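Side-chain contacts in SalCYP truncation (Salinispora tropica, PDB 7ABB), which belongs to the cytochrome P450 family and binds heme c within a mostly helical fold: residues A34-S37 and D41-W44; E274-N279 and I333-G338. One frame throughout, in Å; residues are numbered along the deposited sequence.

Contact 1 of 2, residues A34-S37 and D41-W44; sequences AFHS and DSFW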
loop_
_atom_site.group_PDB
_atom_site.type_symbol
_atom_site.label_atom_id
_atom_site.label_comp_id
_atom_site.label_asym_id
_atom_site.label_seq_id
_atom_site.Cartn_x
_atom_site.Cartn_y
_atom_site.Cartn_z
ATOM N N ALA A 34 22.426 6.314 7.683
ATOM C CA ALA A 34 21.287 6.754 8.471
ATOM C C ALA A 34 21.450 8.204 8.891
ATOM O O ALA A 34 22.551 8.771 8.851
ATOM C CB ALA A 34 21.104 5.882 9.711
ATOM N N PHE A 35 20.324 8.813 9.275
ATOM C CA PHE A 35 20.349 10.047 10.039
ATOM C C PHE A 35 19.468 9.882 11.262
ATOM O O PHE A 35 18.634 8.976 11.337
ATOM C CB PHE A 35 19.941 11.280 9.207
ATOM C CG PHE A 35 18.497 11.318 8.755
ATOM C CD1 PHE A 35 17.521 11.898 9.554
ATOM C CD2 PHE A 35 18.147 10.877 7.494
ATOM C CE1 PHE A 35 16.205 11.981 9.120
ATOM C CE2 PHE A 35 16.830 10.955 7.044
ATOM C CZ PHE A 35 15.860 11.521 7.860
ATOM N N HIS A 36 19.709 10.739 12.245
ATOM C CA HIS A 36 19.038 10.682 13.535
ATOM C C HIS A 36 18.168 11.918 13.712
ATOM O O HIS A 36 18.614 13.049 13.455
ATOM C CB HIS A 36 20.036 10.589 14.689
ATOM C CG HIS A 36 19.384 10.369 16.015
ATOM N ND1 HIS A 36 19.182 11.381 16.933
ATOM C CD2 HIS A 36 18.827 9.257 16.554
ATOM C CE1 HIS A 36 18.566 10.887 17.996
ATOM N NE2 HIS A 36 18.338 9.603 17.788
ATOM N N SER A 37 16.939 11.704 14.152
ATOM C CA SER A 37 16.021 12.788 14.454
ATOM C C SER A 37 15.884 12.958 15.957
ATOM O O SER A 37 15.648 11.984 16.686
ATOM C CB SER A 37 14.643 12.534 13.860
ATOM O OG SER A 37 13.782 13.616 14.214
ATOM N N ASP A 41 10.277 11.678 20.882
ATOM C CA ASP A 41 11.100 10.740 21.634
ATOM C C ASP A 41 12.393 10.382 20.914
ATOM O O ASP A 41 13.194 9.614 21.460
ATOM C CB ASP A 41 10.305 9.465 21.921
ATOM C CG ASP A 41 9.094 9.716 22.800
ATOM O OD1 ASP A 41 9.134 10.659 23.621
ATOM O OD2 ASP A 41 8.106 8.963 22.670
ATOM N N SER A 42 12.600 10.914 19.708
ATOM C CA SER A 42 13.793 10.696 18.899
ATOM C C SER A 42 13.701 9.359 18.178
ATOM O O SER A 42 12.964 8.463 18.608
ATOM C CB SER A 42 15.069 10.768 19.741
ATOM O OG SER A 42 15.384 9.502 20.310
ATOM N N PHE A 43 14.429 9.234 17.066
ATOM C CA PHE A 43 14.401 8.023 16.251
ATOM C C PHE A 43 15.489 8.093 15.190
ATOM O O PHE A 43 15.921 9.177 14.782
ATOM C CB PHE A 43 13.028 7.800 15.594
ATOM C CG PHE A 43 12.549 8.950 14.736
ATOM C CD1 PHE A 43 11.819 9.993 15.290
ATOM C CD2 PHE A 43 12.791 8.969 13.363
ATOM C CE1 PHE A 43 11.359 11.041 14.499
ATOM C CE2 PHE A 43 12.343 10.016 12.574
ATOM C CZ PHE A 43 11.625 11.046 13.142
ATOM N N TRP A 44 15.923 6.921 14.753
ATOM C CA TRP A 44 16.827 6.788 13.623
ATOM C C TRP A 44 16.047 6.546 12.338
ATOM O O TRP A 44 14.981 5.915 12.345
ATOM C CB TRP A 44 17.808 5.639 13.850
ATOM C CG TRP A 44 18.932 5.979 14.790
ATOM C CD1 TRP A 44 19.006 5.719 16.133
ATOM C CD2 TRP A 44 20.170 6.647 14.450
ATOM N NE1 TRP A 44 20.199 6.181 16.643
ATOM C CE2 TRP A 44 20.929 6.741 15.635
ATOM C CE3 TRP A 44 20.705 7.156 13.264
ATOM C CZ2 TRP A 44 22.190 7.331 15.669
ATOM C CZ3 TRP A 44 21.952 7.744 13.301
ATOM C CH2 TRP A 44 22.679 7.831 14.491
HETATM O O HOH W 1 16.845 7.583 19.024
#
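Ser-37 and Phe-43 pair through their backbones as the hydrogen-bonded pair of an antiparallel beta hairpin. The hairpin joins strands 34-37 and 43-46 at the edge of the five-strand mixed sheet of this cytochrome P450. Ser-37 N donates to Phe-43 O at 2.8 Å, and Phe-43 N returns a bond to Ser-37 O at 3.0 Å. Past these bonds, Ser-42 CA sets a CA-H...O contact on Ser-37 O.

The aromatic contacts lie on both faces of the sheet. His-36 and Trp-44, the neighbouring non-hydrogen-bonded pair, share one face. The imidazole turns its edge to the indole in a T-shaped stack, the planes at 61°. Its CD2 sits over the five-membered ring, 3.4 Å from Trp-44 NE1. His-36 CB lies squarely over the six-membered ring, a CH-pi contact 3.6 Å from its centroid. With His-36 CG anti to the backbone N (chi1 -173°), the ring runs alongside the partner strand toward Ser-42. Ala-34 CB touches the same indole at CE3. On the other face, Ser-37 CB rests over the ring of Phe-43.

The polar atoms have partners both beyond and within the hairpin. Ser-37 OG bonds to Phe-13 O, and His-36 ND1 to Ser-10 OG. One water bridges the two segments, 2.8 Å from His-36 NE2 and donating to Ser-42 OG at 2.7 Å.

Contact 2 of 2, residues E274-N279 and I333-G338; sequences EFLRVN and IAFGTG. With HEC (heme c), chain B.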
loop_
_atom_site.group_PDB
_atom_site.type_symbol
_atom_site.label_atom_id
_atom_site.label_comp_id
_atom_site.label_asym_id
_atom_site.label_seq_id
_atom_site.Cartn_x
_atom_site.Cartn_y
_atom_site.Cartn_z
ATOM N N GLU A 274 7.929 -0.018 -11.974
ATOM C CA GLU A 274 8.712 1.200 -11.864
ATOM C C GLU A 274 7.932 2.286 -11.128
ATOM O O GLU A 274 8.517 3.033 -10.332
ATOM C CB GLU A 274 9.152 1.660 -13.249
ATOM C CG GLU A 274 9.903 2.997 -13.301
ATOM C CD GLU A 274 11.290 2.969 -12.678
ATOM O OE1 GLU A 274 11.586 2.070 -11.834
ATOM O OE2 GLU A 274 12.141 3.838 -13.029
ATOM N N PHE A 275 6.619 2.373 -11.345
ATOM C CA PHE A 275 5.820 3.330 -10.587
ATOM C C PHE A 275 5.726 2.934 -9.119
ATOM O O PHE A 275 5.781 3.804 -8.240
ATOM C CB PHE A 275 4.430 3.484 -11.198
ATOM C CG PHE A 275 4.390 4.391 -12.395
ATOM C CD1 PHE A 275 4.859 5.678 -12.315
ATOM C CD2 PHE A 275 3.830 3.954 -13.578
ATOM C CE1 PHE A 275 4.799 6.522 -13.433
ATOM C CE2 PHE A 275 3.744 4.792 -14.679
ATOM C CZ PHE A 275 4.216 6.055 -14.596
ATOM N N LEU A 276 5.617 1.632 -8.828
ATOM C CA LEU A 276 5.646 1.213 -7.428
ATOM C C LEU A 276 6.930 1.671 -6.741
ATOM O O LEU A 276 6.911 2.170 -5.598
ATOM C CB LEU A 276 5.477 -0.306 -7.330
ATOM C CG LEU A 276 4.072 -0.842 -7.602
ATOM C CD1 LEU A 276 4.109 -2.354 -7.841
ATOM C CD2 LEU A 276 3.182 -0.478 -6.422
ATOM N N ARG A 277 8.073 1.506 -7.417
ATOM C CA ARG A 277 9.336 2.009 -6.884
ATOM C C ARG A 277 9.270 3.511 -6.654
ATOM O O ARG A 277 9.545 3.997 -5.554
ATOM C CB ARG A 277 10.473 1.673 -7.846
ATOM C CG ARG A 277 11.822 2.134 -7.325
ATOM C CD ARG A 277 12.982 2.039 -8.330
ATOM N NE ARG A 277 12.870 3.005 -9.439
ATOM C CZ ARG A 277 13.272 4.269 -9.371
ATOM N NH1 ARG A 277 13.790 4.748 -8.257
ATOM N NH2 ARG A 277 13.121 5.074 -10.437
ATOM N N VAL A 278 8.915 4.265 -7.702
ATOM C CA VAL A 278 9.060 5.716 -7.686
ATOM C C VAL A 278 8.111 6.364 -6.683
ATOM O O VAL A 278 8.438 7.385 -6.064
ATOM C CB VAL A 278 8.821 6.232 -9.119
ATOM C CG1 VAL A 278 8.372 7.698 -9.140
ATOM C CG2 VAL A 278 10.079 5.991 -9.928
ATOM N N ASN A 279 6.904 5.801 -6.528
ATOM C CA ASN A 279 5.864 6.419 -5.714
ATOM C C ASN A 279 5.776 5.816 -4.300
ATOM O O ASN A 279 4.798 6.088 -3.580
ATOM C CB ASN A 279 4.542 6.335 -6.465
ATOM C CG ASN A 279 4.570 7.198 -7.680
ATOM O OD1 ASN A 279 5.059 8.325 -7.596
ATOM N ND2 ASN A 279 4.068 6.705 -8.817
ATOM N N ILE A 333 11.590 -2.562 -3.215
ATOM C CA ILE A 333 10.848 -3.138 -2.089
ATOM C C ILE A 333 9.632 -2.273 -1.752
ATOM O O ILE A 333 9.392 -1.927 -0.591
ATOM C CB ILE A 333 11.750 -3.342 -0.856
ATOM C CG1 ILE A 333 12.506 -2.059 -0.466
ATOM C CG2 ILE A 333 12.747 -4.439 -1.130
ATOM C CD1 ILE A 333 13.050 -2.095 0.941
ATOM N N ALA A 334 8.842 -1.923 -2.768
ATOM C CA ALA A 334 7.624 -1.164 -2.545
ATOM C C ALA A 334 6.687 -1.864 -1.595
ATOM O O ALA A 334 5.832 -1.212 -0.981
ATOM C CB ALA A 334 6.905 -0.934 -3.864
ATOM N N PHE A 335 6.795 -3.190 -1.496
ATOM C CA PHE A 335 5.927 -3.991 -0.640
ATOM C C PHE A 335 6.658 -4.496 0.598
ATOM O O PHE A 335 6.197 -5.440 1.250
ATOM C CB PHE A 335 5.365 -5.174 -1.426
ATOM C CG PHE A 335 4.394 -4.773 -2.510
ATOM C CD1 PHE A 335 3.149 -4.255 -2.197
ATOM C CD2 PHE A 335 4.748 -4.921 -3.837
ATOM C CE1 PHE A 335 2.259 -3.897 -3.201
ATOM C CE2 PHE A 335 3.864 -4.574 -4.848
ATOM C CZ PHE A 335 2.625 -4.055 -4.525
ATOM N N GLY A 336 7.797 -3.907 0.934
ATOM C CA GLY A 336 8.610 -4.411 2.003
ATOM C C GLY A 336 9.367 -5.664 1.607
ATOM O O GLY A 336 9.426 -6.065 0.447
ATOM N N THR A 337 9.941 -6.300 2.614
ATOM C CA THR A 337 10.649 -7.560 2.430
ATOM C C THR A 337 10.730 -8.218 3.806
ATOM O O THR A 337 10.297 -7.640 4.802
ATOM C CB THR A 337 12.002 -7.332 1.738
ATOM O OG1 THR A 337 12.600 -8.593 1.435
ATOM C CG2 THR A 337 12.952 -6.505 2.584
ATOM N N GLY A 338 11.268 -9.431 3.863
ATOM C CA GLY A 338 11.246 -10.161 5.113
ATOM C C GLY A 338 9.864 -10.724 5.404
ATOM O O GLY A 338 9.008 -10.789 4.535
HETATM FE FE HEC B . 0.237 -4.128 2.073
HETATM C CHA HEC B . 2.049 -5.145 4.816
HETATM C CHB HEC B . 2.790 -1.994 1.261
HETATM C CHC HEC B . -1.534 -3.129 -0.688
HETATM C CHD HEC B . -2.440 -5.972 3.088
HETATM N NA HEC B . 2.024 -3.661 2.882
HETATM C C1A HEC B . 2.636 -4.222 4.003
HETATM C C2A HEC B . 3.966 -3.687 4.206
HETATM C C3A HEC B . 4.155 -2.819 3.195
HETATM C C4A HEC B . 2.968 -2.789 2.376
HETATM C CMA HEC B . 5.389 -1.941 2.922
HETATM C CAA HEC B . 4.982 -4.082 5.337
HETATM C CBA HEC B . 4.833 -3.264 6.614
HETATM C CGA HEC B . 5.893 -3.686 7.618
HETATM O O1A HEC B . 5.788 -3.163 8.752
HETATM O O2A HEC B . 6.777 -4.505 7.255
HETATM N NB HEC B . 0.534 -2.781 0.612
HETATM C C1B HEC B . 1.678 -2.027 0.421
HETATM C C2B HEC B . 1.518 -1.306 -0.805
HETATM C C3B HEC B . 0.335 -1.642 -1.353
HETATM C C4B HEC B . -0.311 -2.548 -0.468
HETATM C CMB HEC B . 2.624 -0.366 -1.325
HETATM C CAB HEC B . -0.387 -1.208 -2.603
HETATM C CBB HEC B . 0.430 -0.499 -3.633
HETATM N NC HEC B . -1.645 -4.467 1.369
HETATM C C1C HEC B . -2.133 -4.026 0.161
HETATM C C2C HEC B . -3.415 -4.634 -0.076
HETATM C C3C HEC B . -3.694 -5.447 0.969
HETATM C C4C HEC B . -2.586 -5.325 1.888
HETATM C CMC HEC B . -4.251 -4.386 -1.332
HETATM C CAC HEC B . -4.924 -6.317 1.276
HETATM C CBC HEC B . -5.858 -6.730 0.139
HETATM N ND HEC B . -0.119 -5.294 3.653
HETATM C C1D HEC B . -1.322 -5.970 3.860
HETATM C C2D HEC B . -1.199 -6.730 5.063
HETATM C C3D HEC B . 0.162 -6.494 5.619
HETATM C C4D HEC B . 0.780 -5.601 4.662
HETATM C CMD HEC B . -2.299 -7.610 5.669
HETATM C CAD HEC B . 0.779 -7.073 6.903
HETATM C CBD HEC B . 1.516 -8.336 6.527
HETATM C CGD HEC B . 2.235 -8.899 7.738
HETATM O O1D HEC B . 2.653 -10.075 7.693
HETATM O O2D HEC B . 2.371 -8.150 8.726
#
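Leu-276 meets Ala-334 and Phe-335 through apolar contacts alone; no hydrogen bond crosses between 274-279 and 333-338. Leu-276 CB lies 3.8 Å from Ala-334 CB, which also rests against the backbone O of Leu-276. Leu-276 CG stands anti to its own carbonyl carbon (chi1 -74°), which sends the fork of the side chain toward Phe-335 and the heme c. CD1 is nearer the ring, 3.7 Å from Phe-335 CE2 and oblique to it. CD2 reaches heme c CBB at 3.9 Å and is also near the ring.

The segment 333-338 belongs to the haem-binding loop of the P450 fold, ahead of helix 345-362. Ile-333 to Gly-336 form a type I beta turn, closed by Gly-336 N on Ile-333 O. This turn brings Phe-335 to the porphyrin. The CD1-CE1 edge of the phenyl ring meets the pyrrole that carries CMB, with heme c C3B near the ring plane, 3.5 Å from Phe-335 CE1. Ala-334 O comes within 3.3 Å of the methyl carbon CMB. The backbone of Phe-335 is also hydrogen-bonded to that of Cys-342.

Charge is kept on another side of the helix. Arg-277 grips Glu-274 side-on: NE reaches OE1 at 2.9 Å and NH2 reaches OE2 at 3.0 Å. Both nitrogens meet the carboxylate from above its plane, although both oxygens lie nearly in the guanidinium plane of Arg-277. Arg-327 NE forms a second salt bridge to Glu-274 OE2.

How the contacts relate
Contact 1 lies toward the periphery and is partly buried, its centre about 24 Å from the centre of the chain. Contact 2 is buried, about 9 Å from that centre and against the heme c. They hold no element in common, and their nearest atoms are about 14 Å apart. Contact 1 joins two strands close in sequence, whereas contact 2 brings a helix to a loop more than 50 residues further on. The chemistry follows. Contact 1 combines backbone bonds with aromatic faces and a bridging water. Contact 2 has hydrocarbon between its segments, and its charged pair, Arg-277 with Glu-274, lies off the interface and is extended by Arg-327.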